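Local structure of LPXTG-motif cell wall anchor domain protein (Mobiluncus mulieris, 5U5O) at residues A80-V83 with E84-K87; V103-E106 with D107-N111; L126-E129 with G130-E133. The protein probably serves in cell adhesion as part of a giant surface adhesin, of which this chain is two Ig-like domains containing intramolecular disulfide, isopeptide and ester cross-links. All coordinates share one frame; numbering follows the deposited sequence.

Contact 1: residues A80-V83 with E84-K87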
loop_
_atom_site.group_PDB
_atom_site.type_symbol
_atom_site.label_atom_id
_atom_site.label_comp_id
_atom_site.label_asym_id
_atom_site.label_seq_id
_atom_site.Cartn_x
_atom_site.Cartn_y
_atom_site.Cartn_z
ATOM N N ALA A 80 -8.118 -20.420 25.014
ATOM C CA ALA A 80 -8.366 -19.000 24.972
ATOM C C ALA A 80 -7.070 -18.220 25.091
ATOM O O ALA A 80 -6.155 -18.624 25.797
ATOM C CB ALA A 80 -9.300 -18.604 26.092
ATOM N N THR A 81 -7.016 -17.095 24.400
ATOM C CA THR A 81 -5.912 -16.160 24.579
ATOM C C THR A 81 -6.131 -15.353 25.850
ATOM O O THR A 81 -7.235 -15.302 26.389
ATOM C CB THR A 81 -5.817 -15.155 23.426
ATOM O OG1 THR A 81 -6.947 -14.275 23.452
ATOM C CG2 THR A 81 -5.699 -15.861 22.090
ATOM N N GLU A 82 -5.071 -14.683 26.293
ATOM C CA GLU A 82 -5.152 -13.852 27.493
ATOM C C GLU A 82 -6.117 -12.700 27.267
ATOM O O GLU A 82 -6.878 -12.364 28.181
ATOM C CB GLU A 82 -3.773 -13.349 27.928
ATOM C CG GLU A 82 -2.766 -14.449 28.257
ATOM C CD GLU A 82 -3.290 -15.478 29.245
ATOM O OE1 GLU A 82 -3.694 -15.070 30.359
ATOM O OE2 GLU A 82 -3.301 -16.691 28.905
ATOM N N VAL A 83 -6.128 -12.117 26.073
ATOM C CA VAL A 83 -7.087 -11.061 25.729
ATOM C C VAL A 83 -8.541 -11.553 25.824
ATOM O O VAL A 83 -9.398 -10.892 26.396
ATOM C CB VAL A 83 -6.759 -10.456 24.343
ATOM C CG1 VAL A 83 -7.925 -9.667 23.753
ATOM C CG2 VAL A 83 -5.512 -9.578 24.434
ATOM N N GLU A 84 -8.800 -12.729 25.284
ATOM C CA GLU A 84 -10.114 -13.339 25.380
ATOM C C GLU A 84 -10.529 -13.581 26.832
ATOM O O GLU A 84 -11.681 -13.295 27.216
ATOM C CB GLU A 84 -10.157 -14.640 24.587
ATOM C CG GLU A 84 -10.146 -14.376 23.078
ATOM C CD GLU A 84 -9.806 -15.587 22.216
ATOM O OE1 GLU A 84 -9.318 -16.590 22.762
ATOM O OE2 GLU A 84 -10.038 -15.515 20.965
ATOM N N LYS A 85 -9.625 -14.132 27.629
ATOM C CA LYS A 85 -9.938 -14.376 29.052
ATOM C C LYS A 85 -10.178 -13.084 29.826
ATOM O O LYS A 85 -11.095 -13.013 30.687
ATOM C CB LYS A 85 -8.857 -15.218 29.729
ATOM C CG LYS A 85 -8.835 -16.636 29.196
ATOM C CD LYS A 85 -7.783 -17.521 29.833
ATOM C CE LYS A 85 -6.375 -17.106 29.486
ATOM N NZ LYS A 85 -5.438 -18.191 29.895
ATOM N N THR A 86 -9.412 -12.044 29.520
ATOM C CA THR A 86 -9.618 -10.742 30.160
ATOM C C THR A 86 -11.025 -10.190 29.910
ATOM O O THR A 86 -11.663 -9.671 30.840
ATOM C CB THR A 86 -8.546 -9.748 29.668
ATOM O OG1 THR A 86 -7.262 -10.197 30.115
ATOM C CG2 THR A 86 -8.791 -8.357 30.185
ATOM N N LYS A 87 -11.499 -10.322 28.673
ATOM C CA LYS A 87 -12.813 -9.817 28.270
ATOM C C LYS A 87 -13.979 -10.683 28.746
ATOM O O LYS A 87 -14.948 -10.168 29.290
ATOM C CB LYS A 87 -12.877 -9.682 26.739
ATOM C CG LYS A 87 -12.047 -8.551 26.146
ATOM C CD LYS A 87 -11.913 -8.713 24.631
ATOM C CE LYS A 87 -11.045 -7.654 23.957
ATOM N NZ LYS A 87 -11.687 -6.304 23.970
HETATM O O HOH W 1 -5.886 -20.406 27.961
#
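Thr81 and Glu84 form a capping box at the start of helix 82-88, each using its side chain to bind the other's backbone N-H. Glu84 N donates to Thr81 OG1 at 3.0 Å, a nearly straight bond with an N-H...O angle of 166°. In return Thr81 N donates to Glu84 OE1 at 2.9 Å, reaching that oxygen from above the carboxylate plane. Threonine suits the N-cap: with OG1 lodged between its own N and carbonyl carbon (chi1 68°), the short side chain leans over the first turn, where amide groups lack earlier helical carbonyls to bind. Glutamate three residues on has the length to reach back, and its carboxylate, the buried end of the pair, has further partners: OE1 makes a salt bridge to Arg34 and OE2 a hydrogen bond to Tyr36, both on strand 26-36.

Regular helical bonding begins with Lys85 N on Thr81 O at 2.9 Å. Glu82 O then takes two donors from opposite faces of its plane, Thr86 N and Thr86 OG1, each 2.9 Å away, so the hydroxyl's proton is used within its own helix. Glu82 and Lys85 run side by side, and Lys85 NZ meets Glu82 OE2 on the syn side, tilted out of the carboxylate plane, in a 2.8 Å salt bridge. A water accepting from Lys85 NZ also donates to Ala80 O, while the small Ala80 CB packs on Lys85 CG at 3.7 Å. Lys87 lays its aliphatic chain along Val83, CE against CG1.

Acidic residues at 82 and 84, in the first turn, would also interact favourably with the helix dipole. The chemistry thus implies a helix start held by a reciprocal cap, one carboxylate of which also binds the neighbouring sheet.

Contact 2: residues V103-E106 with D107-N111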
loop_
_atom_site.group_PDB
_atom_site.type_symbol
_atom_site.label_atom_id
_atom_site.label_comp_id
_atom_site.label_asym_id
_atom_site.label_seq_id
_atom_site.Cartn_x
_atom_site.Cartn_y
_atom_site.Cartn_z
ATOM N N VAL A 103 -10.094 -10.526 -2.122
ATOM C CA VAL A 103 -10.194 -9.192 -2.699
ATOM C C VAL A 103 -9.347 -9.106 -3.968
ATOM O O VAL A 103 -8.191 -9.548 -4.000
ATOM C CB VAL A 103 -9.822 -8.094 -1.660
ATOM C CG1 VAL A 103 -8.447 -8.311 -1.049
ATOM C CG2 VAL A 103 -9.959 -6.702 -2.251
ATOM N N LYS A 104 -9.942 -8.537 -5.012
ATOM C CA LYS A 104 -9.235 -8.293 -6.261
ATOM C C LYS A 104 -8.237 -7.162 -6.059
ATOM O O LYS A 104 -8.576 -6.134 -5.485
ATOM C CB LYS A 104 -10.211 -7.928 -7.380
ATOM C CG LYS A 104 -11.147 -9.063 -7.769
ATOM C CD LYS A 104 -12.036 -8.691 -8.948
ATOM C CE LYS A 104 -13.000 -7.566 -8.596
ATOM N NZ LYS A 104 -14.091 -7.401 -9.594
ATOM N N ARG A 105 -7.014 -7.347 -6.548
ATOM C CA ARG A 105 -5.975 -6.328 -6.392
ATOM C C ARG A 105 -6.425 -4.977 -6.944
ATOM O O ARG A 105 -6.147 -3.944 -6.335
ATOM C CB ARG A 105 -4.657 -6.761 -7.038
ATOM C CG ARG A 105 -3.457 -5.932 -6.588
ATOM C CD ARG A 105 -2.142 -6.597 -6.979
ATOM N NE ARG A 105 -1.840 -6.396 -8.389
ATOM C CZ ARG A 105 -1.372 -5.267 -8.922
ATOM N NH1 ARG A 105 -1.142 -5.212 -10.226
ATOM N NH2 ARG A 105 -1.131 -4.190 -8.175
ATOM N N GLU A 106 -7.142 -4.991 -8.071
ATOM C CA GLU A 106 -7.629 -3.744 -8.685
ATOM C C GLU A 106 -8.704 -3.005 -7.874
ATOM O O GLU A 106 -8.855 -1.796 -8.021
ATOM C CB GLU A 106 -8.106 -3.972 -10.127
ATOM C CG GLU A 106 -9.361 -4.824 -10.294
ATOM C CD GLU A 106 -9.965 -4.761 -11.689
ATOM O OE1 GLU A 106 -9.428 -4.054 -12.577
ATOM O OE2 GLU A 106 -10.997 -5.430 -11.893
ATOM N N ASP A 107 -9.446 -3.720 -7.023
ATOM C CA ASP A 107 -10.376 -3.070 -6.086
ATOM C C ASP A 107 -9.667 -2.341 -4.944
ATOM O O ASP A 107 -10.279 -1.508 -4.272
ATOM C CB ASP A 107 -11.377 -4.083 -5.515
ATOM C CG ASP A 107 -12.368 -4.575 -6.552
ATOM O OD1 ASP A 107 -12.383 -4.051 -7.687
ATOM O OD2 ASP A 107 -13.146 -5.486 -6.225
ATOM N N LEU A 108 -8.397 -2.667 -4.714
ATOM C CA LEU A 108 -7.549 -1.932 -3.774
ATOM C C LEU A 108 -6.805 -0.780 -4.444
ATOM O O LEU A 108 -6.786 0.341 -3.937
ATOM C CB LEU A 108 -6.555 -2.887 -3.100
ATOM C CG LEU A 108 -7.189 -3.985 -2.234
ATOM C CD1 LEU A 108 -6.139 -5.000 -1.812
ATOM C CD2 LEU A 108 -7.882 -3.386 -1.022
ATOM N N THR A 109 -6.181 -1.054 -5.583
ATOM C CA THR A 109 -5.373 -0.045 -6.262
ATOM C C THR A 109 -6.190 0.944 -7.097
ATOM O O THR A 109 -5.695 2.028 -7.420
ATOM C CB THR A 109 -4.363 -0.699 -7.220
ATOM O OG1 THR A 109 -5.063 -1.376 -8.273
ATOM C CG2 THR A 109 -3.441 -1.672 -6.486
ATOM N N LYS A 110 -7.392 0.537 -7.512
ATOM C CA LYS A 110 -8.205 1.276 -8.491
ATOM C C LYS A 110 -7.463 1.479 -9.822
ATOM O O LYS A 110 -7.775 2.408 -10.571
ATOM C CB LYS A 110 -8.671 2.629 -7.924
ATOM C CG LYS A 110 -9.197 2.587 -6.497
ATOM C CD LYS A 110 -10.396 1.668 -6.359
ATOM C CE LYS A 110 -10.916 1.646 -4.931
ATOM N NZ LYS A 110 -12.167 0.845 -4.820
ATOM N N ASN A 111 -6.500 0.598 -10.123
ATOM C CA ASN A 111 -5.576 0.774 -11.256
ATOM C C ASN A 111 -4.864 2.140 -11.318
ATOM O O ASN A 111 -4.577 2.653 -12.411
ATOM C CB ASN A 111 -6.295 0.458 -12.573
ATOM C CG ASN A 111 -6.866 -0.945 -12.597
ATOM O OD1 ASN A 111 -8.067 -1.142 -12.803
ATOM N ND2 ASN A 111 -6.006 -1.934 -12.382
HETATM O O HOH W 2 -12.762 -7.333 -4.249
#
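Arg105 O is gripped by two backbone donors, Leu108 N at 3.1 Å and Thr109 N at 3.0 Å, in the short helix 105-109 that follows directly on strand 94-104. The Thr109 bond lies in the carbonyl plane, whereas Leu108 N comes from well above it; Thr109 OG1 adds a weak third bond. That same hydroxyl accepts from Asn111 N, making an ST turn as the helix ends. It is placed for this by a chi1 of 65°, which sets OG1 between the threonine's own N and carbonyl carbon.

At the strand-to-helix junction, Asp107 N binds Lys104 O. The Lys104 side chain slants across Asp107, touching OD2 with CE at 3.2 Å, while NZ makes only a long salt bridge; a water bound to Lys104 N donates to OD2. The inward side is apolar: branched Val103 and Leu108 cross at about a right angle, CG2 against CG at 3.9 Å, and both also pack on Leu63. The Arg105 guanidinium passes Thr109 CG2 and binds the carbonyls of Lys24 (through NE) and Val19 (through NH2). Lys110, with positive phi, closes the helix, its N donating to Glu106 O at 2.8 Å and its NZ to Asp107 O at 3.1 Å.

Contact 3: residues L126-E129 with G130-E133; sequences LWAE and GTYE
Trp127, the last residue of strand 118-127, leads into a type II beta turn from Ala128 to Thr131, and its indole meets the far side of that turn. Thr131 OG1 lies at the edge of the indole, in its plane, 3.7 Å from CE3. Trp127 CB packs on Tyr132 CD1 at 3.9 Å, and both aromatic side chains also touch Ala45 and Val140, so that broad apolar groups join the turn to the strands beside it.

Ala128 opens the turn, and its carbonyl oxygen is doubly held. Thr131 N donates to Ala128 O at 3.2 Å, closing the turn, and Thr131 OG1 donates to the same Ala128 O at 2.7 Å, in the carbonyl plane and on a lone pair. The edge of the Tyr132 ring adds a close approach, CE1 to Ala128 O at 3.4 Å. The small Ala128 CB touches Thr131 CG2 at 4.0 Å.

Glu129 takes the second position of the turn and extends outward, its OE1 accepting from Thr43 N. Gly130 follows with a phi of 84°, the positive value required at the third position of a type II turn and easily adopted by glycine. Thr131 completes the corner, its chi1 of 66° swinging OG1 back over the turn, where the hydroxyl also accepts from a water that bridges to Ala128 N, 2.7 Å from OG1 and 3.0 Å from that nitrogen.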
loop_
_atom_site.group_PDB
_atom_site.type_symbol
_atom_site.label_atom_id
_atom_site.label_comp_id
_atom_site.label_asym_id
_atom_site.label_seq_id
_atom_site.Cartn_x
_atom_site.Cartn_y
_atom_site.Cartn_z
ATOM N N LEU A 126 -22.267 -13.075 14.300
ATOM C CA LEU A 126 -22.694 -14.408 14.696
ATOM C C LEU A 126 -24.199 -14.411 14.876
ATOM O O LEU A 126 -24.713 -13.601 15.664
ATOM C CB LEU A 126 -22.019 -14.785 16.021
ATOM C CG LEU A 126 -22.398 -16.115 16.673
ATOM C CD1 LEU A 126 -21.956 -17.287 15.812
ATOM C CD2 LEU A 126 -21.838 -16.210 18.093
ATOM N N TRP A 127 -24.891 -15.364 14.258
ATOM C CA TRP A 127 -26.345 -15.461 14.257
ATOM C C TRP A 127 -26.722 -16.790 14.920
ATOM O O TRP A 127 -26.226 -17.859 14.541
ATOM C CB TRP A 127 -26.916 -15.417 12.834
ATOM C CG TRP A 127 -26.715 -14.134 12.091
ATOM C CD1 TRP A 127 -25.567 -13.713 11.481
ATOM C CD2 TRP A 127 -27.702 -13.136 11.817
ATOM N NE1 TRP A 127 -25.773 -12.507 10.878
ATOM C CE2 TRP A 127 -27.075 -12.128 11.053
ATOM C CE3 TRP A 127 -29.058 -12.990 12.142
ATOM C CZ2 TRP A 127 -27.748 -10.988 10.615
ATOM C CZ3 TRP A 127 -29.727 -11.857 11.710
ATOM C CH2 TRP A 127 -29.068 -10.865 10.955
ATOM N N ALA A 128 -27.605 -16.733 15.919
ATOM C CA ALA A 128 -28.083 -17.957 16.570
ATOM C C ALA A 128 -29.003 -18.767 15.663
ATOM O O ALA A 128 -29.641 -18.237 14.756
ATOM C CB ALA A 128 -28.807 -17.645 17.869
ATOM N N GLU A 129 -29.069 -20.053 15.951
ATOM C CA GLU A 129 -29.938 -20.972 15.224
ATOM C C GLU A 129 -31.393 -20.418 15.209
ATOM O O GLU A 129 -31.883 -19.895 16.213
ATOM C CB GLU A 129 -29.871 -22.348 15.896
ATOM C CG GLU A 129 -30.445 -23.477 15.064
ATOM C CD GLU A 129 -30.316 -24.834 15.726
ATOM O OE1 GLU A 129 -29.234 -25.166 16.252
ATOM O OE2 GLU A 129 -31.313 -25.591 15.713
ATOM N N GLY A 130 -32.011 -20.442 14.028
ATOM C CA GLY A 130 -33.396 -20.009 13.844
ATOM C C GLY A 130 -33.653 -18.524 13.638
ATOM O O GLY A 130 -34.805 -18.125 13.421
ATOM N N THR A 131 -32.606 -17.699 13.701
ATOM C CA THR A 131 -32.758 -16.235 13.633
ATOM C C THR A 131 -32.561 -15.659 12.224
ATOM O O THR A 131 -32.707 -14.451 12.016
ATOM C CB THR A 131 -31.790 -15.523 14.598
ATOM O OG1 THR A 131 -30.430 -15.730 14.182
ATOM C CG2 THR A 131 -31.980 -16.026 16.036
ATOM N N TYR A 132 -32.240 -16.522 11.265
ATOM C CA TYR A 132 -31.954 -16.109 9.892
ATOM C C TYR A 132 -32.885 -16.855 8.937
ATOM O O TYR A 132 -33.138 -18.040 9.126
ATOM C CB TYR A 132 -30.464 -16.338 9.540
ATOM C CG TYR A 132 -29.865 -17.690 9.934
ATOM C CD1 TYR A 132 -29.363 -17.908 11.212
ATOM C CD2 TYR A 132 -29.752 -18.736 9.005
ATOM C CE1 TYR A 132 -28.802 -19.127 11.575
ATOM C CE2 TYR A 132 -29.190 -19.962 9.363
ATOM C CZ TYR A 132 -28.708 -20.154 10.647
ATOM O OH TYR A 132 -28.153 -21.362 11.024
ATOM N N GLU A 133 -33.417 -16.145 7.935
ATOM C CA GLU A 133 -34.317 -16.751 6.932
ATOM C C GLU A 133 -33.547 -17.720 6.047
ATOM O O GLU A 133 -34.021 -18.812 5.755
ATOM C CB GLU A 133 -35.008 -15.682 6.081
HETATM O O HOH W 3 -28.956 -14.052 15.739
#

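From the N terminus the three contacts follow in series, none nested or crossing, and each closes only a short local turn within the T-Q ester bond containing domain. Contact 1 starts helix 82-88, which comes between strands 77-78 and 94-104 in sequence and rests on the latter through Val94. Strand 94-104 then runs to contact 2, whose centre is about 35 Å from that of contact 1, where it passes into helix 105-109. Strand 118-127 leads on to contact 3, whose turn passes the chain to strand 132-135; contacts 2 and 3 have centres about 33 Å apart. Contacts 1 and 3 are nearer, about 12 Å between nearest atoms, without touching.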